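Local coordinates for protein ribonucleoside triphosphate reductase (Lactobacillus leichmannii, PDB 1L1L) that reduces ribonucleoside triphosphates to 2'-deoxyribonucleoside triphosphates as a B12-dependent, allosterically regulated class II ribonucleotide reductase that works as a monomer, at residues I216-P221 and L250-S255; E595-T600 and L685-K690. One frame throughout, in Å; residues are numbered along the deposited sequence.

Contact 1: I216-P221 and L250-S255; sequences IYYRLP and LILDLS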
loop_
_atom_site.group_PDB
_atom_site.type_symbol
_atom_site.label_atom_id
_atom_site.label_comp_id
_atom_site.label_asym_id
_atom_site.label_seq_id
_atom_site.Cartn_x
_atom_site.Cartn_y
_atom_site.Cartn_z
ATOM N N ILE A 216 -28.646 23.624 10.764
ATOM C CA ILE A 216 -27.428 23.915 10.016
ATOM C C ILE A 216 -27.627 23.158 8.713
ATOM O O ILE A 216 -27.994 21.982 8.722
ATOM C CB ILE A 216 -26.172 23.380 10.731
ATOM C CG1 ILE A 216 -26.074 23.989 12.133
ATOM C CG2 ILE A 216 -24.926 23.724 9.921
ATOM C CD1 ILE A 216 -24.959 23.404 12.988
ATOM N N TYR A 217 -27.404 23.834 7.593
ATOM C CA TYR A 217 -27.600 23.216 6.291
ATOM C C TYR A 217 -26.373 23.327 5.395
ATOM O O TYR A 217 -25.758 24.391 5.299
ATOM C CB TYR A 217 -28.821 23.856 5.623
ATOM C CG TYR A 217 -29.009 23.499 4.169
ATOM C CD1 TYR A 217 -28.287 24.158 3.173
ATOM C CD2 TYR A 217 -29.901 22.496 3.788
ATOM C CE1 TYR A 217 -28.446 23.828 1.835
ATOM C CE2 TYR A 217 -30.067 22.157 2.447
ATOM C CZ TYR A 217 -29.335 22.828 1.478
ATOM O OH TYR A 217 -29.483 22.498 0.153
ATOM N N TYR A 218 -26.022 22.219 4.741
ATOM C CA TYR A 218 -24.867 22.178 3.848
ATOM C C TYR A 218 -25.172 21.431 2.551
ATOM O O TYR A 218 -25.592 20.269 2.561
ATOM C CB TYR A 218 -23.677 21.513 4.549
ATOM C CG TYR A 218 -22.414 21.427 3.702
ATOM C CD1 TYR A 218 -21.591 20.301 3.760
ATOM C CD2 TYR A 218 -22.038 22.473 2.853
ATOM C CE1 TYR A 218 -20.425 20.215 2.991
ATOM C CE2 TYR A 218 -20.874 22.398 2.079
ATOM C CZ TYR A 218 -20.075 21.266 2.153
ATOM O OH TYR A 218 -18.933 21.175 1.390
ATOM N N ARG A 219 -24.956 22.116 1.435
ATOM C CA ARG A 219 -25.171 21.558 0.108
ATOM C C ARG A 219 -23.811 21.026 -0.338
ATOM O O ARG A 219 -22.877 21.804 -0.531
ATOM C CB ARG A 219 -25.653 22.667 -0.840
ATOM C CG ARG A 219 -25.422 22.392 -2.316
ATOM C CD ARG A 219 -26.302 21.273 -2.826
ATOM N NE ARG A 219 -27.629 21.741 -3.204
ATOM C CZ ARG A 219 -28.573 20.948 -3.694
ATOM N NH1 ARG A 219 -28.328 19.655 -3.859
ATOM N NH2 ARG A 219 -29.762 21.441 -4.026
ATOM N N LEU A 220 -23.692 19.710 -0.491
ATOM C CA LEU A 220 -22.415 19.122 -0.877
ATOM C C LEU A 220 -22.001 19.284 -2.329
ATOM O O LEU A 220 -22.732 18.913 -3.245
ATOM C CB LEU A 220 -22.373 17.628 -0.551
ATOM C CG LEU A 220 -21.970 17.235 0.870
ATOM C CD1 LEU A 220 -23.032 17.695 1.838
ATOM C CD2 LEU A 220 -21.771 15.729 0.946
ATOM N N PRO A 221 -20.824 19.873 -2.556
ATOM C CA PRO A 221 -20.409 20.007 -3.949
ATOM C C PRO A 221 -20.114 18.581 -4.387
ATOM O O PRO A 221 -19.621 17.779 -3.594
ATOM C CB PRO A 221 -19.161 20.884 -3.858
ATOM C CG PRO A 221 -18.675 20.684 -2.438
ATOM C CD PRO A 221 -19.939 20.629 -1.655
ATOM N N LEU A 250 -28.444 19.301 12.124
ATOM C CA LEU A 250 -27.682 19.309 10.883
ATOM C C LEU A 250 -28.428 18.661 9.725
ATOM O O LEU A 250 -29.000 17.578 9.858
ATOM C CB LEU A 250 -26.340 18.597 11.085
ATOM C CG LEU A 250 -25.458 18.495 9.835
ATOM C CD1 LEU A 250 -25.268 19.887 9.238
ATOM C CD2 LEU A 250 -24.114 17.859 10.191
ATOM N N ILE A 251 -28.417 19.339 8.585
ATOM C CA ILE A 251 -29.068 18.832 7.391
ATOM C C ILE A 251 -28.049 18.845 6.259
ATOM O O ILE A 251 -27.656 19.909 5.791
ATOM C CB ILE A 251 -30.257 19.713 6.972
ATOM C CG1 ILE A 251 -31.234 19.876 8.140
ATOM C CG2 ILE A 251 -30.952 19.084 5.766
ATOM C CD1 ILE A 251 -32.328 20.908 7.895
ATOM N N LEU A 252 -27.611 17.665 5.834
ATOM C CA LEU A 252 -26.644 17.564 4.743
ATOM C C LEU A 252 -27.382 17.174 3.463
ATOM O O LEU A 252 -28.045 16.131 3.403
ATOM C CB LEU A 252 -25.564 16.528 5.085
ATOM C CG LEU A 252 -24.666 16.890 6.270
ATOM C CD1 LEU A 252 -23.681 15.760 6.540
ATOM C CD2 LEU A 252 -23.914 18.179 5.977
ATOM N N ASP A 253 -27.272 18.026 2.447
ATOM C CA ASP A 253 -27.939 17.802 1.165
ATOM C C ASP A 253 -26.968 17.182 0.148
ATOM O O ASP A 253 -26.001 17.830 -0.258
ATOM C CB ASP A 253 -28.459 19.141 0.624
ATOM C CG ASP A 253 -29.487 18.972 -0.473
ATOM O OD1 ASP A 253 -29.302 18.089 -1.335
ATOM O OD2 ASP A 253 -30.477 19.736 -0.487
ATOM N N LEU A 254 -27.231 15.937 -0.253
ATOM C CA LEU A 254 -26.379 15.229 -1.218
ATOM C C LEU A 254 -27.132 15.024 -2.537
ATOM O O LEU A 254 -26.961 14.002 -3.210
ATOM C CB LEU A 254 -25.973 13.849 -0.672
ATOM C CG LEU A 254 -25.757 13.661 0.834
ATOM C CD1 LEU A 254 -25.110 12.301 1.067
ATOM C CD2 LEU A 254 -24.882 14.763 1.400
ATOM N N SER A 255 -27.973 15.985 -2.899
ATOM C CA SER A 255 -28.752 15.878 -4.130
ATOM C C SER A 255 -27.876 16.028 -5.372
ATOM O O SER A 255 -28.241 15.560 -6.452
ATOM C CB SER A 255 -29.861 16.940 -4.153
ATOM O OG SER A 255 -30.780 16.757 -3.082
HETATM O O HOH W 1 -24.937 17.642 -2.989
#
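Tyr217 lays its ring across Ile251 and reaches on to Asp253, two residues further along the neighbouring strand. Ring atom CD2 of Tyr217 lies 4.1 Å from CG2 of Ile251. The hydroxyl OH of Tyr217 donates to OD2 of Asp253 at 3.0 Å, coming from above the carboxylate plane. Ring and carboxylate are nearly perpendicular, 83° apart. With CG of Tyr217 anti to the backbone N (chi1 170°), the ring runs forward along the strand instead of out from it.

Arg219 lies beside Asp253 and points the same way. Its chain bends at chi2 and chi3, which folds the guanidinium over the carboxylate, CG of Asp253 lying over one face. NH1 of Arg219 is 3.1 Å from OD1 of Asp253, but no N-H is aimed at that oxygen, so the salt bridge rests on charge alone. NH1 also pairs with Asp256. OD1 of Asp253 accepts instead from Ser255 N, in an Asx turn, and from Ser255 OG at 2.6 Å, the latter on its syn lone pair.

On the face carrying Tyr218 and Leu252 the contacts are apolar. CD2 of Leu252 sits 3.6 Å from CB of Tyr218, at the edge of the ring. Leu220 and Leu254 follow side by side, with their CD2 atoms tightly packed. Helices 224-236 and 275-289 cover this face.

The backbones pair in parallel register, from Ile251 N to Ile216 O through to Leu220 N bonding Asp253 O. A water bridges Asp253 O and Leu220 O. Helix 224-236 connects the two strands, making a beta-alpha-beta unit within the insertion domain. With the Tyr217 hydroxyl, the Arg219 guanidinium and two donors of Ser255 around it, the buried Asp253 carboxylate is probably kept ionised.

Contact 2: E595-T600 and L685-K690; sequences EADIYT and LQQAPK
Gln687 extends its side chain toward 595-600 and meets the turn there with its amide. CG stands anti to the backbone N and the chain stays straight beyond it. NE2 of Gln687 donates to Ala596 O at 3.2 Å, nearly straight at 169° and in the amide plane. OE1 of Gln687 accepts from Ile598 N, also at 3.2 Å. One amide thus grips two backbone groups on either side of Asp597.

Tyr599 slides past Gln687 in the opposite direction, its ring 88° from the amide plane. Its OH accepts from Gln687 N at 3.2 Å, and Gln687 O lies at the ring edge. Ile598 CG1 sits 3.6 Å above the ring centre, a CH-pi type of contact within the loop. CD1 of Ile598 also packs 3.6 Å from CB of Gln687.

Glu595 comes from the opposite direction, its carboxylate turned 61° from the amide. Its OE2 is salt-bridged to Arg574 on strand 570-578. Asp597 OD1 accepts from the backbone N-H of Tyr599, closing an Asx turn. This turn lies between the antiparallel strands 593-596 and 603-611, a beta-hairpin connection braced by a glutamine from a separate loop.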
loop_
_atom_site.group_PDB
_atom_site.type_symbol
_atom_site.label_atom_id
_atom_site.label_comp_id
_atom_site.label_asym_id
_atom_site.label_seq_id
_atom_site.Cartn_x
_atom_site.Cartn_y
_atom_site.Cartn_z
ATOM N N GLU A 595 -11.542 -22.770 -17.347
ATOM C CA GLU A 595 -12.682 -23.435 -16.730
ATOM C C GLU A 595 -13.513 -22.369 -16.034
ATOM O O GLU A 595 -12.992 -21.321 -15.647
ATOM C CB GLU A 595 -12.194 -24.448 -15.689
ATOM C CG GLU A 595 -11.597 -23.771 -14.456
ATOM C CD GLU A 595 -10.823 -24.711 -13.557
ATOM O OE1 GLU A 595 -11.401 -25.739 -13.115
ATOM O OE2 GLU A 595 -9.633 -24.411 -13.281
ATOM N N ALA A 596 -14.806 -22.626 -15.882
ATOM C CA ALA A 596 -15.658 -21.669 -15.194
ATOM C C ALA A 596 -15.200 -21.649 -13.731
ATOM O O ALA A 596 -14.895 -22.689 -13.154
ATOM C CB ALA A 596 -17.120 -22.103 -15.299
ATOM N N ASP A 597 -15.119 -20.459 -13.148
ATOM C CA ASP A 597 -14.696 -20.309 -11.756
ATOM C C ASP A 597 -15.895 -20.700 -10.890
ATOM O O ASP A 597 -17.009 -20.263 -11.144
ATOM C CB ASP A 597 -14.276 -18.854 -11.520
ATOM C CG ASP A 597 -14.107 -18.503 -10.055
ATOM O OD1 ASP A 597 -13.632 -19.337 -9.256
ATOM O OD2 ASP A 597 -14.446 -17.356 -9.711
ATOM N N ILE A 598 -15.664 -21.537 -9.890
ATOM C CA ILE A 598 -16.759 -21.988 -9.019
ATOM C C ILE A 598 -17.051 -21.057 -7.849
ATOM O O ILE A 598 -18.090 -21.187 -7.192
ATOM C CB ILE A 598 -16.478 -23.400 -8.444
ATOM C CG1 ILE A 598 -15.233 -23.374 -7.551
ATOM C CG2 ILE A 598 -16.320 -24.399 -9.574
ATOM C CD1 ILE A 598 -14.760 -24.742 -7.094
ATOM N N TYR A 599 -16.144 -20.124 -7.580
ATOM C CA TYR A 599 -16.313 -19.199 -6.460
ATOM C C TYR A 599 -16.960 -17.867 -6.821
ATOM O O TYR A 599 -17.377 -17.114 -5.936
ATOM C CB TYR A 599 -14.961 -18.927 -5.792
ATOM C CG TYR A 599 -14.246 -20.172 -5.344
ATOM C CD1 TYR A 599 -14.826 -21.036 -4.408
ATOM C CD2 TYR A 599 -13.013 -20.522 -5.890
ATOM C CE1 TYR A 599 -14.206 -22.209 -4.040
ATOM C CE2 TYR A 599 -12.378 -21.692 -5.531
ATOM C CZ TYR A 599 -12.977 -22.541 -4.607
ATOM O OH TYR A 599 -12.361 -23.721 -4.286
ATOM N N THR A 600 -17.057 -17.574 -8.111
ATOM C CA THR A 600 -17.635 -16.313 -8.551
ATOM C C THR A 600 -18.420 -16.492 -9.831
ATOM O O THR A 600 -17.978 -17.167 -10.763
ATOM C CB THR A 600 -16.540 -15.247 -8.807
ATOM O OG1 THR A 600 -15.601 -15.251 -7.723
ATOM C CG2 THR A 600 -17.159 -13.861 -8.917
ATOM N N LEU A 685 -8.443 -26.268 -1.074
ATOM C CA LEU A 685 -9.391 -25.622 -1.975
ATOM C C LEU A 685 -9.584 -26.511 -3.188
ATOM O O LEU A 685 -8.616 -26.985 -3.778
ATOM C CB LEU A 685 -8.886 -24.244 -2.404
ATOM C CG LEU A 685 -9.008 -23.107 -1.390
ATOM C CD1 LEU A 685 -8.375 -21.842 -1.948
ATOM C CD2 LEU A 685 -10.471 -22.865 -1.081
ATOM N N GLN A 686 -10.837 -26.751 -3.550
ATOM C CA GLN A 686 -11.152 -27.597 -4.690
ATOM C C GLN A 686 -10.604 -27.023 -6.000
ATOM O O GLN A 686 -10.155 -27.771 -6.869
ATOM C CB GLN A 686 -12.664 -27.789 -4.779
ATOM C CG GLN A 686 -13.127 -28.675 -5.917
ATOM C CD GLN A 686 -14.446 -29.376 -5.600
ATOM O OE1 GLN A 686 -15.341 -28.786 -5.005
ATOM N NE2 GLN A 686 -14.568 -30.634 -6.010
ATOM N N GLN A 687 -10.648 -25.704 -6.135
ATOM C CA GLN A 687 -10.133 -25.033 -7.330
ATOM C C GLN A 687 -9.108 -24.001 -6.853
ATOM O O GLN A 687 -9.330 -22.793 -6.933
ATOM C CB GLN A 687 -11.280 -24.348 -8.082
ATOM C CG GLN A 687 -10.937 -23.911 -9.502
ATOM C CD GLN A 687 -12.109 -23.253 -10.210
ATOM O OE1 GLN A 687 -12.526 -22.148 -9.861
ATOM N NE2 GLN A 687 -12.653 -23.936 -11.207
ATOM N N ALA A 688 -7.978 -24.500 -6.360
ATOM C CA ALA A 688 -6.909 -23.666 -5.813
ATOM C C ALA A 688 -6.296 -22.625 -6.740
ATOM O O ALA A 688 -5.982 -22.917 -7.894
ATOM C CB ALA A 688 -5.798 -24.564 -5.271
ATOM N N PRO A 689 -6.107 -21.391 -6.238
ATOM C CA PRO A 689 -5.509 -20.321 -7.039
ATOM C C PRO A 689 -4.052 -20.694 -7.332
ATOM O O PRO A 689 -3.460 -20.220 -8.298
ATOM C CB PRO A 689 -5.634 -19.095 -6.135
ATOM C CG PRO A 689 -5.582 -19.676 -4.762
ATOM C CD PRO A 689 -6.476 -20.896 -4.901
ATOM N N LYS A 690 -3.490 -21.541 -6.472
ATOM C CA LYS A 690 -2.126 -22.034 -6.626
ATOM C C LYS A 690 -2.105 -23.522 -6.298
ATOM O O LYS A 690 -2.170 -23.921 -5.134
ATOM C CB LYS A 690 -1.156 -21.280 -5.710
ATOM C CG LYS A 690 -0.936 -19.831 -6.104
ATOM C CD LYS A 690 0.160 -19.192 -5.261
ATOM C CE LYS A 690 0.204 -17.678 -5.445
ATOM N NZ LYS A 690 1.253 -17.041 -4.576
#

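The two contacts lie far apart, with centres 46 Å and nearest atoms about 29 Å from each other. They share no sheet. Contact 1 closes before contact 2 opens along the chain. Contact 1 joins the last two strands, in chain order, of the three-stranded parallel sheet in the insertion domain of this B12-dependent enzyme. Contact 2 belongs to the C-terminal part. It ties the end of edge strand 593-596 to the loop that leads into strand 690-692, the other edge strand of a four-stranded antiparallel sheet. Contact 1 thus builds a local unit of the insertion through which the monomer probably mimics a dimer interface, while contact 2 joins parts 85 residues apart within a separate sheet.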